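Enolase (alpha proteobacterium BAL199, PDB 3UGV) is a magnesium-binding member of the enolase superfamily that probably abstracts a proton alpha to a carboxylate, its precise substrate and reaction being unassigned. Local coordinates at residues Arg72-Pro77 with His327-Val332; Val131-Trp136 with Gly305-Trp310; Glu248-Pro253 with His267-Pro272; Leu273-Asn278 with Gly292-Val297. All blocks are in the same frame, centred on the assembly; numbering follows the deposited sequence.

Interaction 1: residues Arg72-Pro77 with His327-Val332; sequences RAYLEP and HLYPEV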
loop_
_atom_site.group_PDB
_atom_site.type_symbol
_atom_site.label_atom_id
_atom_site.label_comp_id
_atom_site.label_asym_id
_atom_site.label_seq_id
_atom_site.Cartn_x
_atom_site.Cartn_y
_atom_site.Cartn_z
ATOM N N ARG F 72 -23.249 39.297 14.644
ATOM C CA ARG F 72 -24.461 38.680 14.137
ATOM C C ARG F 72 -24.177 37.581 13.120
ATOM O O ARG F 72 -23.485 37.798 12.138
ATOM C CB ARG F 72 -25.375 39.743 13.515
ATOM C CG ARG F 72 -26.048 40.656 14.532
ATOM C CD ARG F 72 -27.099 41.573 13.899
ATOM N NE ARG F 72 -26.493 42.733 13.257
ATOM C CZ ARG F 72 -26.021 43.781 13.919
ATOM N NH1 ARG F 72 -26.083 43.809 15.246
ATOM N NH2 ARG F 72 -25.480 44.797 13.260
ATOM N N ALA F 73 -24.722 36.398 13.369
ATOM C CA ALA F 73 -24.707 35.328 12.381
ATOM C C ALA F 73 -25.921 34.434 12.610
ATOM O O ALA F 73 -26.708 34.647 13.542
ATOM C CB ALA F 73 -23.430 34.528 12.485
ATOM N N TYR F 74 -26.092 33.431 11.763
ATOM C CA TYR F 74 -27.236 32.548 11.923
ATOM C C TYR F 74 -26.873 31.100 11.630
ATOM O O TYR F 74 -25.887 30.816 10.960
ATOM C CB TYR F 74 -28.419 33.002 11.054
ATOM C CG TYR F 74 -28.162 32.947 9.563
ATOM C CD1 TYR F 74 -28.361 31.772 8.840
ATOM C CD2 TYR F 74 -27.733 34.068 8.878
ATOM C CE1 TYR F 74 -28.134 31.724 7.474
ATOM C CE2 TYR F 74 -27.497 34.031 7.515
ATOM C CZ TYR F 74 -27.697 32.863 6.815
ATOM O OH TYR F 74 -27.466 32.840 5.452
ATOM N N LEU F 75 -27.680 30.193 12.158
ATOM C CA LEU F 75 -27.519 28.776 11.909
ATOM C C LEU F 75 -28.715 28.302 11.105
ATOM O O LEU F 75 -29.819 28.835 11.254
ATOM C CB LEU F 75 -27.446 28.012 13.234
ATOM C CG LEU F 75 -26.118 28.033 13.984
ATOM C CD1 LEU F 75 -26.332 27.603 15.404
ATOM C CD2 LEU F 75 -25.142 27.102 13.311
ATOM N N GLU F 76 -28.488 27.309 10.249
ATOM C CA GLU F 76 -29.561 26.662 9.510
ATOM C C GLU F 76 -29.514 25.173 9.797
ATOM O O GLU F 76 -28.904 24.413 9.043
ATOM C CB GLU F 76 -29.397 26.901 8.011
ATOM C CG GLU F 76 -29.144 28.345 7.661
ATOM C CD GLU F 76 -29.091 28.579 6.173
ATOM O OE1 GLU F 76 -30.171 28.657 5.546
ATOM O OE2 GLU F 76 -27.967 28.677 5.634
ATOM N N PRO F 77 -30.172 24.752 10.885
ATOM C CA PRO F 77 -30.062 23.389 11.422
ATOM C C PRO F 77 -30.999 22.328 10.814
ATOM O O PRO F 77 -30.969 21.192 11.293
ATOM C CB PRO F 77 -30.380 23.584 12.902
ATOM C CG PRO F 77 -31.381 24.696 12.900
ATOM C CD PRO F 77 -31.002 25.616 11.740
ATOM N N HIS F 327 -21.340 25.127 1.270
ATOM C CA HIS F 327 -22.677 24.603 1.453
ATOM C C HIS F 327 -23.442 25.465 2.440
ATOM O O HIS F 327 -23.012 25.644 3.580
ATOM C CB HIS F 327 -22.639 23.180 1.965
ATOM C CG HIS F 327 -23.996 22.605 2.196
ATOM N ND1 HIS F 327 -24.517 22.406 3.456
ATOM C CD2 HIS F 327 -24.949 22.198 1.322
ATOM C CE1 HIS F 327 -25.725 21.882 3.350
ATOM N NE2 HIS F 327 -26.016 21.757 2.067
ATOM N N LEU F 328 -24.576 25.987 1.984
ATOM C CA LEU F 328 -25.385 26.935 2.740
ATOM C C LEU F 328 -24.594 28.200 3.139
ATOM O O LEU F 328 -23.452 28.410 2.692
ATOM C CB LEU F 328 -26.032 26.244 3.944
ATOM C CG LEU F 328 -26.971 25.078 3.599
ATOM C CD1 LEU F 328 -27.526 24.398 4.855
ATOM C CD2 LEU F 328 -28.110 25.555 2.699
ATOM N N TYR F 329 -25.221 29.047 3.951
ATOM C CA TYR F 329 -24.582 30.252 4.487
ATOM C C TYR F 329 -23.869 31.079 3.432
ATOM O O TYR F 329 -22.662 31.287 3.520
ATOM C CB TYR F 329 -23.595 29.887 5.599
ATOM C CG TYR F 329 -24.181 28.943 6.617
ATOM C CD1 TYR F 329 -24.834 29.428 7.736
ATOM C CD2 TYR F 329 -24.091 27.569 6.448
ATOM C CE1 TYR F 329 -25.383 28.576 8.668
ATOM C CE2 TYR F 329 -24.643 26.699 7.376
ATOM C CZ TYR F 329 -25.291 27.212 8.486
ATOM O OH TYR F 329 -25.836 26.368 9.425
ATOM N N PRO F 330 -24.618 31.577 2.446
ATOM C CA PRO F 330 -24.029 32.266 1.293
ATOM C C PRO F 330 -23.228 33.488 1.717
ATOM O O PRO F 330 -22.211 33.798 1.088
ATOM C CB PRO F 330 -25.252 32.675 0.458
ATOM C CG PRO F 330 -26.314 31.750 0.881
ATOM C CD PRO F 330 -26.074 31.444 2.325
ATOM N N GLU F 331 -23.650 34.162 2.781
ATOM C CA GLU F 331 -22.913 35.353 3.225
ATOM C C GLU F 331 -21.525 35.041 3.799
ATOM O O GLU F 331 -20.527 35.546 3.287
ATOM C CB GLU F 331 -23.739 36.215 4.184
ATOM C CG GLU F 331 -25.059 36.672 3.589
ATOM C CD GLU F 331 -26.105 35.566 3.585
ATOM O OE1 GLU F 331 -25.962 34.594 4.361
ATOM O OE2 GLU F 331 -27.068 35.665 2.801
ATOM N N VAL F 332 -21.455 34.223 4.850
ATOM C CA VAL F 332 -20.164 33.783 5.367
ATOM C C VAL F 332 -19.432 33.094 4.232
ATOM O O VAL F 332 -18.227 33.285 4.025
ATOM C CB VAL F 332 -20.291 32.775 6.528
ATOM C CG1 VAL F 332 -18.914 32.449 7.082
ATOM C CG2 VAL F 332 -21.178 33.322 7.628
#
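Glu76 and Tyr329 mark the closest approach of the two backbones, their CA atoms 7.9 Å apart where the end of strand 71-75 passes the loop leading into helix 330-337. Tyr329 occupies the N-cap position of that helix. With the main chains this far apart, side chains bridge them, and two of the bonds lie between Glu76 and Tyr329, which run past each other in opposite directions. The phenol oxygen OH of Tyr329 accepts from Glu76 N at 2.9 Å, nearly straight at 167°, while Tyr329 N donates a hydrogen bond to Glu76 OE2 at 3.2 Å. The extended Glu76 chain (chi2 -176°) carries OE2 over the centre of the Tyr329 ring, with the carboxylate plane almost perpendicular to it; its other oxygen, OE1, is bound by Trp56 NE1. Tyr74 O sits at the edge of the same ring, 3.2 Å from Tyr329 CE1. The Tyr74 ring is nearly parallel to that of Tyr329 but slid aside, and its OH donates to Glu331 OE1 at 2.6 Å on the carboxylate's syn side. A phenylalanine in place of Tyr329 would probably leave the amide of Glu76 without its acceptor and free the ring to shift. The nearest atom of the Leu328 side chain is about 8 Å from a bound magnesium ion. Two buried carboxylates thus accept hydrogen bonds from uncharged donors, joining the N-terminal and barrel domains.

Interaction 2: residues Val131-Trp136 with Gly305-Trp310; sequences VDMAVW and GGVSGW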
loop_
_atom_site.group_PDB
_atom_site.type_symbol
_atom_site.label_atom_id
_atom_site.label_comp_id
_atom_site.label_asym_id
_atom_site.label_seq_id
_atom_site.Cartn_x
_atom_site.Cartn_y
_atom_site.Cartn_z
ATOM N N VAL F 131 -21.456 29.967 17.332
ATOM C CA VAL F 131 -20.758 30.950 18.149
ATOM C C VAL F 131 -19.599 31.483 17.338
ATOM O O VAL F 131 -19.388 32.689 17.259
ATOM C CB VAL F 131 -20.196 30.316 19.431
ATOM C CG1 VAL F 131 -19.156 31.219 20.063
ATOM C CG2 VAL F 131 -21.323 29.986 20.405
ATOM N N ASP F 132 -18.857 30.569 16.715
ATOM C CA ASP F 132 -17.673 30.943 15.956
ATOM C C ASP F 132 -17.974 32.007 14.894
ATOM O O ASP F 132 -17.260 33.009 14.796
ATOM C CB ASP F 132 -17.052 29.711 15.306
ATOM C CG ASP F 132 -15.704 30.001 14.668
ATOM O OD1 ASP F 132 -14.701 30.108 15.414
ATOM O OD2 ASP F 132 -15.642 30.102 13.418
ATOM N N MET F 133 -19.025 31.788 14.103
ATOM C CA MET F 133 -19.389 32.741 13.057
ATOM C C MET F 133 -19.749 34.112 13.620
ATOM O O MET F 133 -19.273 35.131 13.127
ATOM C CB MET F 133 -20.528 32.203 12.198
ATOM C CG MET F 133 -20.098 31.060 11.318
ATOM S SD MET F 133 -21.466 30.442 10.343
ATOM C CE MET F 133 -22.371 29.509 11.571
ATOM N N ALA F 134 -20.594 34.132 14.647
ATOM C CA ALA F 134 -20.954 35.380 15.315
ATOM C C ALA F 134 -19.723 36.110 15.851
ATOM O O ALA F 134 -19.574 37.319 15.674
ATOM C CB ALA F 134 -21.935 35.114 16.450
ATOM N N VAL F 135 -18.844 35.370 16.511
ATOM C CA VAL F 135 -17.678 35.975 17.138
ATOM C C VAL F 135 -16.720 36.563 16.099
ATOM O O VAL F 135 -16.111 37.611 16.314
ATOM C CB VAL F 135 -16.961 34.965 18.056
ATOM C CG1 VAL F 135 -15.561 35.431 18.387
ATOM C CG2 VAL F 135 -17.766 34.778 19.316
ATOM N N TRP F 136 -16.592 35.899 14.962
ATOM C CA TRP F 136 -15.721 36.415 13.924
ATOM C C TRP F 136 -16.344 37.669 13.332
ATOM O O TRP F 136 -15.630 38.589 12.935
ATOM C CB TRP F 136 -15.508 35.384 12.818
ATOM C CG TRP F 136 -14.351 34.459 13.026
ATOM C CD1 TRP F 136 -14.413 33.147 13.397
ATOM C CD2 TRP F 136 -12.959 34.760 12.850
ATOM N NE1 TRP F 136 -13.153 32.618 13.475
ATOM C CE2 TRP F 136 -12.240 33.582 13.137
ATOM C CE3 TRP F 136 -12.253 35.909 12.481
ATOM C CZ2 TRP F 136 -10.846 33.517 13.065
ATOM C CZ3 TRP F 136 -10.861 35.844 12.411
ATOM C CH2 TRP F 136 -10.177 34.657 12.699
ATOM N N GLY F 305 -17.085 23.696 11.524
ATOM C CA GLY F 305 -16.545 24.478 12.628
ATOM C C GLY F 305 -16.488 25.973 12.342
ATOM O O GLY F 305 -15.545 26.661 12.745
ATOM N N GLY F 306 -17.504 26.468 11.635
ATOM C CA GLY F 306 -17.644 27.884 11.358
ATOM C C GLY F 306 -16.526 28.449 10.509
ATOM O O GLY F 306 -15.978 27.761 9.650
ATOM N N VAL F 307 -16.186 29.712 10.751
ATOM C CA VAL F 307 -15.092 30.351 10.037
ATOM C C VAL F 307 -13.751 29.688 10.373
ATOM O O VAL F 307 -12.932 29.446 9.486
ATOM C CB VAL F 307 -15.028 31.865 10.333
ATOM C CG1 VAL F 307 -13.749 32.451 9.782
ATOM C CG2 VAL F 307 -16.257 32.580 9.748
ATOM N N SER F 308 -13.546 29.380 11.651
ATOM C CA SER F 308 -12.298 28.755 12.107
ATOM C C SER F 308 -12.030 27.432 11.421
ATOM O O SER F 308 -10.947 27.224 10.866
ATOM C CB SER F 308 -12.328 28.521 13.621
ATOM O OG SER F 308 -12.339 29.749 14.313
ATOM N N GLY F 309 -13.016 26.533 11.474
ATOM C CA GLY F 309 -12.913 25.245 10.803
ATOM C C GLY F 309 -12.758 25.338 9.296
ATOM O O GLY F 309 -12.007 24.564 8.706
ATOM N N TRP F 310 -13.453 26.284 8.662
ATOM C CA TRP F 310 -13.322 26.437 7.216
ATOM C C TRP F 310 -11.891 26.780 6.824
ATOM O O TRP F 310 -11.350 26.216 5.869
ATOM C CB TRP F 310 -14.269 27.504 6.671
ATOM C CG TRP F 310 -14.031 27.750 5.199
ATOM C CD1 TRP F 310 -13.055 28.518 4.652
ATOM C CD2 TRP F 310 -14.758 27.182 4.100
ATOM N NE1 TRP F 310 -13.133 28.480 3.286
ATOM C CE2 TRP F 310 -14.172 27.667 2.921
ATOM C CE3 TRP F 310 -15.854 26.319 4.004
ATOM C CZ2 TRP F 310 -14.646 27.322 1.652
ATOM C CZ3 TRP F 310 -16.320 25.971 2.747
ATOM C CH2 TRP F 310 -15.718 26.475 1.590
#
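Val307 lies over one face of the Trp136 indole, and Ser308 OG meets its edge. This is a nearly perpendicular helix-helix crossing, in which helix 123-142 of the N-terminal domain meets the first turn of helix 306-320 in the enolase-type barrel domain; the axes of the short segments 131-136 and 306-310 come within 7.9 Å, at 97°. The methyl CG1 of Val307 stands 3.6 Å from the centroid of the five-membered ring, only 5° off the ring normal, a clear CH-pi contact. Val307 CB leans over the rim of the same ring, 3.4 Å from Trp136 CD1. In the ring plane, Trp136 NE1 donates to Ser308 OG at 3.1 Å.

Asp132 meets the first turn of helix 306-320 with both carboxylate oxygens, OD2 on the backbone and OD1 on the hydroxyl of Ser308. Placed by a CG anti to the backbone N (chi1 -172°), its OD2 accepts a hydrogen bond from Ser308 N at 2.8 Å, nearly straight. The helix dipole is likely to stabilise a negative carboxylate here. Gly306 lets the chains come close: a CB on it would collide with Asp132 OD2, and its CA packs against Met133 CG. Leu147 flanks both Trp136 and Val307, and Leu151 of a second subunit also packs on Trp136. The Ser308 hydroxyl both accepts and donates, pointing its own hydrogen from OG at Asp132 OD1, 2.6 Å away.

Interaction 3: residues Glu248-Pro253 with His267-Pro272; sequences EWIEEP and HDLKTP. With MG (magnesium ion), chain B; NI (nickel (II) ion), chain Y; MG (magnesium ion), chain X.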
loop_
_atom_site.group_PDB
_atom_site.type_symbol
_atom_site.label_atom_id
_atom_site.label_comp_id
_atom_site.label_asym_id
_atom_site.label_seq_id
_atom_site.Cartn_x
_atom_site.Cartn_y
_atom_site.Cartn_z
ATOM N N GLU F 248 -21.645 18.555 -14.088
ATOM C CA GLU F 248 -20.536 19.260 -13.452
ATOM C C GLU F 248 -19.996 18.417 -12.289
ATOM O O GLU F 248 -18.793 18.278 -12.113
ATOM C CB GLU F 248 -20.990 20.616 -12.935
ATOM C CG GLU F 248 -19.947 21.347 -12.082
ATOM C CD GLU F 248 -18.909 22.099 -12.900
ATOM O OE1 GLU F 248 -19.041 22.149 -14.147
ATOM O OE2 GLU F 248 -17.967 22.659 -12.289
ATOM N N TRP F 249 -20.896 17.837 -11.506
ATOM C CA TRP F 249 -20.494 16.839 -10.524
ATOM C C TRP F 249 -21.675 16.034 -10.044
ATOM O O TRP F 249 -22.820 16.416 -10.276
ATOM C CB TRP F 249 -19.785 17.478 -9.328
ATOM C CG TRP F 249 -20.650 18.291 -8.379
ATOM C CD1 TRP F 249 -21.736 17.856 -7.656
ATOM C CD2 TRP F 249 -20.437 19.655 -7.989
ATOM N NE1 TRP F 249 -22.228 18.881 -6.874
ATOM C CE2 TRP F 249 -21.438 19.987 -7.050
ATOM C CE3 TRP F 249 -19.498 20.628 -8.344
ATOM C CZ2 TRP F 249 -21.528 21.252 -6.479
ATOM C CZ3 TRP F 249 -19.595 21.883 -7.775
ATOM C CH2 TRP F 249 -20.602 22.184 -6.857
ATOM N N ILE F 250 -21.378 14.922 -9.375
ATOM C CA ILE F 250 -22.381 14.096 -8.713
ATOM C C ILE F 250 -22.145 14.121 -7.195
ATOM O O ILE F 250 -21.036 13.833 -6.713
ATOM C CB ILE F 250 -22.309 12.653 -9.218
ATOM C CG1 ILE F 250 -22.610 12.603 -10.717
ATOM C CG2 ILE F 250 -23.259 11.748 -8.446
ATOM C CD1 ILE F 250 -22.188 11.290 -11.342
ATOM N N GLU F 251 -23.192 14.446 -6.444
ATOM C CA GLU F 251 -23.039 14.745 -5.025
ATOM C C GLU F 251 -23.711 13.706 -4.142
ATOM O O GLU F 251 -24.866 13.350 -4.382
ATOM C CB GLU F 251 -23.615 16.133 -4.742
ATOM C CG GLU F 251 -23.316 16.704 -3.382
ATOM C CD GLU F 251 -23.884 18.113 -3.227
ATOM O OE1 GLU F 251 -23.770 18.930 -4.182
ATOM O OE2 GLU F 251 -24.459 18.396 -2.157
ATOM N N GLU F 252 -22.955 13.224 -3.149
ATOM C CA GLU F 252 -23.418 12.318 -2.074
ATOM C C GLU F 252 -24.439 11.262 -2.477
ATOM O O GLU F 252 -25.603 11.305 -2.046
ATOM C CB GLU F 252 -23.954 13.117 -0.878
ATOM C CG GLU F 252 -22.873 13.829 -0.079
ATOM C CD GLU F 252 -23.385 14.440 1.221
ATOM O OE1 GLU F 252 -24.532 14.954 1.241
ATOM O OE2 GLU F 252 -22.627 14.412 2.224
ATOM N N PRO F 253 -24.023 10.305 -3.310
ATOM C CA PRO F 253 -25.025 9.305 -3.695
ATOM C C PRO F 253 -25.425 8.383 -2.539
ATOM O O PRO F 253 -26.546 7.900 -2.541
ATOM C CB PRO F 253 -24.323 8.506 -4.808
ATOM C CG PRO F 253 -22.873 8.888 -4.731
ATOM C CD PRO F 253 -22.809 10.248 -4.137
ATOM N N HIS F 267 -13.583 5.946 -8.106
ATOM C CA HIS F 267 -12.750 5.234 -9.052
ATOM C C HIS F 267 -13.501 4.918 -10.331
ATOM O O HIS F 267 -12.992 5.173 -11.423
ATOM C CB HIS F 267 -12.198 3.943 -8.451
ATOM C CG HIS F 267 -11.522 3.068 -9.460
ATOM N ND1 HIS F 267 -12.199 2.109 -10.186
ATOM C CD2 HIS F 267 -10.237 3.028 -9.886
ATOM C CE1 HIS F 267 -11.356 1.504 -11.005
ATOM N NE2 HIS F 267 -10.157 2.043 -10.842
ATOM N N ASP F 268 -14.708 4.367 -10.194
ATOM C CA ASP F 268 -15.501 3.970 -11.355
ATOM C C ASP F 268 -16.026 5.150 -12.185
ATOM O O ASP F 268 -16.206 5.033 -13.391
ATOM C CB ASP F 268 -16.686 3.085 -10.945
ATOM C CG ASP F 268 -16.265 1.670 -10.571
ATOM O OD1 ASP F 268 -15.078 1.313 -10.779
ATOM O OD2 ASP F 268 -17.129 0.910 -10.077
ATOM N N LEU F 269 -16.293 6.278 -11.543
ATOM C CA LEU F 269 -16.920 7.396 -12.249
ATOM C C LEU F 269 -15.857 8.313 -12.810
ATOM O O LEU F 269 -14.913 8.674 -12.110
ATOM C CB LEU F 269 -17.786 8.222 -11.293
ATOM C CG LEU F 269 -19.051 7.584 -10.718
ATOM C CD1 LEU F 269 -19.581 8.446 -9.573
ATOM C CD2 LEU F 269 -20.114 7.400 -11.824
ATOM N N LYS F 270 -16.023 8.713 -14.061
ATOM C CA LYS F 270 -15.163 9.739 -14.648
ATOM C C LYS F 270 -15.576 11.129 -14.180
ATOM O O LYS F 270 -14.737 12.005 -14.003
ATOM C CB LYS F 270 -15.210 9.656 -16.169
ATOM C CG LYS F 270 -13.953 9.129 -16.800
ATOM C CD LYS F 270 -13.585 7.766 -16.290
ATOM C CE LYS F 270 -12.391 7.246 -17.069
ATOM N NZ LYS F 270 -12.623 7.385 -18.548
ATOM N N THR F 271 -16.876 11.324 -13.978
ATOM C CA THR F 271 -17.420 12.599 -13.500
ATOM C C THR F 271 -16.939 12.852 -12.064
ATOM O O THR F 271 -16.870 11.932 -11.270
ATOM C CB THR F 271 -18.970 12.577 -13.573
ATOM O OG1 THR F 271 -19.379 12.427 -14.945
ATOM C CG2 THR F 271 -19.584 13.842 -12.993
ATOM N N PRO F 272 -16.584 14.102 -11.730
ATOM C CA PRO F 272 -16.147 14.341 -10.349
ATOM C C PRO F 272 -17.211 13.946 -9.316
ATOM O O PRO F 272 -18.408 14.175 -9.514
ATOM C CB PRO F 272 -15.903 15.864 -10.317
ATOM C CG PRO F 272 -15.601 16.232 -11.742
ATOM C CD PRO F 272 -16.482 15.321 -12.562
HETATM MG MG MG B . -26.010 18.500 -1.018
HETATM NI NI NI Y . -8.367 1.792 -12.556
HETATM MG MG MG X . -13.453 9.277 -10.850
HETATM O O HOH W 1 -14.704 10.664 -9.962
HETATM O O HOH W 2 -26.590 20.517 -0.919
HETATM O O HOH W 3 -27.691 18.282 0.196
HETATM O O HOH W 4 -25.767 16.419 -0.725
HETATM O O HOH W 5 -11.998 10.011 -9.596
#
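Pro272 O is approached by two groups of the strand opposite: Ile250 N donates to it at 3.1 Å, almost straight and nearly along the C=O axis, and Trp249 CA adds a CA-H...O contact at 3.5 Å. The bond pairs strand 249-251 with the chain entering strand 273-275, which helix 259-268 connects in a beta-alpha-beta unit of the enolase-type barrel. Beside this bond the Ile250 side chain crosses Thr271 at about a right angle, Ile250 CG1 lying 4.0 Å from Thr271 CG2. Ile250 CD1 goes on to the CD1 of Leu269, while the proline ring rests beside Glu248 O. Thr271 turns its hydroxyl to Asp243, leaving CG2 for the apolar side.

Metals lie at both ends. On the barrel side Glu251, extended with CG anti to its backbone N (chi1 -169°), reaches the magnesium ion that Asp225 and Glu277 also bind. Its second oxygen, OE1, forms a salt bridge with Lys194 and accepts from Trp249 NE1 at 3.1 Å, through the anti lone pair. Away from it, Leu269 O and Arg266 O hold another magnesium ion, and a water on that ion donates to Thr271 O. His267 binds nickel together with the His267 residues of three neighbouring subunits. Its other ring nitrogen, ND1, donates to Asp268 OD1 at 3.0 Å, the aspartate oxygen lying close to the imidazole plane.

Interaction 4: residues Leu273-Asn278 with Gly292-Val297; sequences LMIGEN and GACDLV. With MG (magnesium ion), chain B.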
loop_
_atom_site.group_PDB
_atom_site.type_symbol
_atom_site.label_atom_id
_atom_site.label_comp_id
_atom_site.label_asym_id
_atom_site.label_seq_id
_atom_site.Cartn_x
_atom_site.Cartn_y
_atom_site.Cartn_z
ATOM N N LEU F 273 -16.759 13.347 -8.220
ATOM C CA LEU F 273 -17.639 12.954 -7.134
ATOM C C LEU F 273 -17.478 13.958 -5.994
ATOM O O LEU F 273 -16.360 14.225 -5.547
ATOM C CB LEU F 273 -17.287 11.557 -6.648
ATOM C CG LEU F 273 -18.092 11.027 -5.465
ATOM C CD1 LEU F 273 -19.562 10.892 -5.863
ATOM C CD2 LEU F 273 -17.509 9.684 -5.004
ATOM N N MET F 274 -18.603 14.505 -5.538
ATOM C CA MET F 274 -18.614 15.600 -4.580
ATOM C C MET F 274 -19.170 15.128 -3.246
ATOM O O MET F 274 -20.191 14.458 -3.206
ATOM C CB MET F 274 -19.486 16.751 -5.112
ATOM C CG MET F 274 -19.825 17.798 -4.085
ATOM S SD MET F 274 -18.409 18.806 -3.525
ATOM C CE MET F 274 -18.292 20.032 -4.821
ATOM N N ILE F 275 -18.490 15.468 -2.158
ATOM C CA ILE F 275 -19.031 15.253 -0.821
ATOM C C ILE F 275 -18.481 16.338 0.081
ATOM O O ILE F 275 -17.721 17.204 -0.366
ATOM C CB ILE F 275 -18.640 13.875 -0.202
ATOM C CG1 ILE F 275 -17.141 13.819 0.076
ATOM C CG2 ILE F 275 -19.089 12.718 -1.092
ATOM C CD1 ILE F 275 -16.682 12.493 0.714
ATOM N N GLY F 276 -18.851 16.302 1.351
ATOM C CA GLY F 276 -18.262 17.241 2.285
ATOM C C GLY F 276 -19.230 18.004 3.156
ATOM O O GLY F 276 -18.853 18.431 4.242
ATOM N N GLU F 277 -20.474 18.175 2.717
ATOM C CA GLU F 277 -21.384 18.971 3.526
ATOM C C GLU F 277 -21.591 18.353 4.905
ATOM O O GLU F 277 -22.096 19.008 5.791
ATOM C CB GLU F 277 -22.724 19.190 2.837
ATOM C CG GLU F 277 -23.613 17.968 2.766
ATOM C CD GLU F 277 -24.798 18.222 1.855
ATOM O OE1 GLU F 277 -24.566 18.404 0.636
ATOM O OE2 GLU F 277 -25.947 18.272 2.351
ATOM N N ASN F 278 -21.194 17.099 5.077
ATOM C CA ASN F 278 -21.341 16.406 6.362
ATOM C C ASN F 278 -20.030 16.139 7.102
ATOM O O ASN F 278 -20.015 15.374 8.067
ATOM C CB ASN F 278 -22.085 15.093 6.178
ATOM C CG ASN F 278 -23.589 15.287 6.054
ATOM O OD1 ASN F 278 -24.284 15.546 7.044
ATOM N ND2 ASN F 278 -24.099 15.157 4.836
ATOM N N GLY F 292 -9.233 8.497 -0.255
ATOM C CA GLY F 292 -9.539 8.680 -1.662
ATOM C C GLY F 292 -11.039 8.663 -1.923
ATOM O O GLY F 292 -11.498 8.041 -2.890
ATOM N N ALA F 293 -11.792 9.363 -1.078
ATOM C CA ALA F 293 -13.260 9.299 -1.091
ATOM C C ALA F 293 -13.980 10.282 -2.042
ATOM O O ALA F 293 -15.179 10.149 -2.308
ATOM C CB ALA F 293 -13.795 9.471 0.331
ATOM N N CYS F 294 -13.271 11.278 -2.547
ATOM C CA CYS F 294 -13.937 12.269 -3.379
ATOM C C CYS F 294 -12.955 13.009 -4.274
ATOM O O CYS F 294 -11.759 13.038 -3.989
ATOM C CB CYS F 294 -14.631 13.283 -2.484
ATOM S SG CYS F 294 -13.502 13.999 -1.274
ATOM N N ASP F 295 -13.482 13.627 -5.330
ATOM C CA ASP F 295 -12.713 14.530 -6.181
ATOM C C ASP F 295 -12.876 15.998 -5.751
ATOM O O ASP F 295 -12.005 16.834 -5.994
ATOM C CB ASP F 295 -13.177 14.383 -7.633
ATOM C CG ASP F 295 -13.204 12.945 -8.092
ATOM O OD1 ASP F 295 -14.316 12.389 -8.223
ATOM O OD2 ASP F 295 -12.114 12.363 -8.312
ATOM N N LEU F 296 -14.010 16.314 -5.140
ATOM C CA LEU F 296 -14.310 17.695 -4.758
ATOM C C LEU F 296 -14.898 17.688 -3.342
ATOM O O LEU F 296 -15.495 16.697 -2.932
ATOM C CB LEU F 296 -15.313 18.318 -5.740
ATOM C CG LEU F 296 -15.138 18.195 -7.262
ATOM C CD1 LEU F 296 -16.392 18.695 -7.964
ATOM C CD2 LEU F 296 -13.924 18.951 -7.781
ATOM N N VAL F 297 -14.733 18.767 -2.585
ATOM C CA VAL F 297 -15.358 18.854 -1.256
ATOM C C VAL F 297 -16.210 20.128 -1.111
ATOM O O VAL F 297 -15.930 21.135 -1.744
ATOM C CB VAL F 297 -14.282 18.814 -0.130
ATOM C CG1 VAL F 297 -13.442 17.553 -0.241
ATOM C CG2 VAL F 297 -13.370 20.027 -0.217
HETATM MG MG MG B . -26.010 18.500 -1.018
HETATM O O HOH W 3 -27.691 18.282 0.196
HETATM O O HOH W 2 -26.590 20.517 -0.919
HETATM O O HOH W 4 -25.767 16.419 -0.725
#
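Leu273 O accepts two hydrogen bonds from segment 292-297: Asp295 N donates at 2.9 Å in the carbonyl plane, and Leu296 N at 3.2 Å from a position tilted 28° out of it. Leu273 N in turn donates to Asp295 OD1 at 2.6 Å, using the anti lone pair of that oxygen, and Asp295 thereby grips both backbone ends of Leu273. A weak bond from Ile275 N to Leu296 O continues the parallel pairing, in which Met274 stands opposite Leu296 and Ile275 opposite Val297. Met274, bent at chi2 and chi3 (68° and 82°), curls its CE against Leu296 CB at 3.6 Å, the side chains crossing at about a right angle. On the face of Ile275, CG1 of that residue packs 3.6 Å from Cys294 CB.

Further out, Arg266 makes a salt bridge to Asp295 OD2, which, with the bond of OD1 to Leu273 N, probably holds the carboxylate's rotation. Replacing Asp295 by an alanine removes the carboxylate, and is likely to leave the Leu273 amide and the Arg266 guanidinium without their mate. Past the strand, Glu277 OE1 binds at 2.2 Å the magnesium ion shared with Asp225 and Glu251, probably the active-site metal. Strands 273-275 and 296-297 are neighbours in the parallel barrel sheet, joined by helix 282-290, whose Leu289 and Met285 cover Cys294 and Val297; Tyr262 of helix 259-268 packs against Leu273 and Ile275.

From the N terminus, strand 71-75 opens the widest loop, which interaction 1 closes some 250 residues later at the entry to helix 330-337. Interaction 2 lies within it, running from helix 123-142 to helix 306-320; both join the N-terminal domain to the barrel domain, and they touch where Ala73 packs on Met133 and Val332 on Val307. Inside both loops come interactions 3 and 4, short closures in series along the barrel, each spanning one beta-alpha-beta unit. They share a sheet through strands 249-251 and 273-275, and one magnesium ion through Glu251 and Glu277. His327 of interaction 1 packs near Glu277, bringing interaction 1 to the metal site. No loops cross.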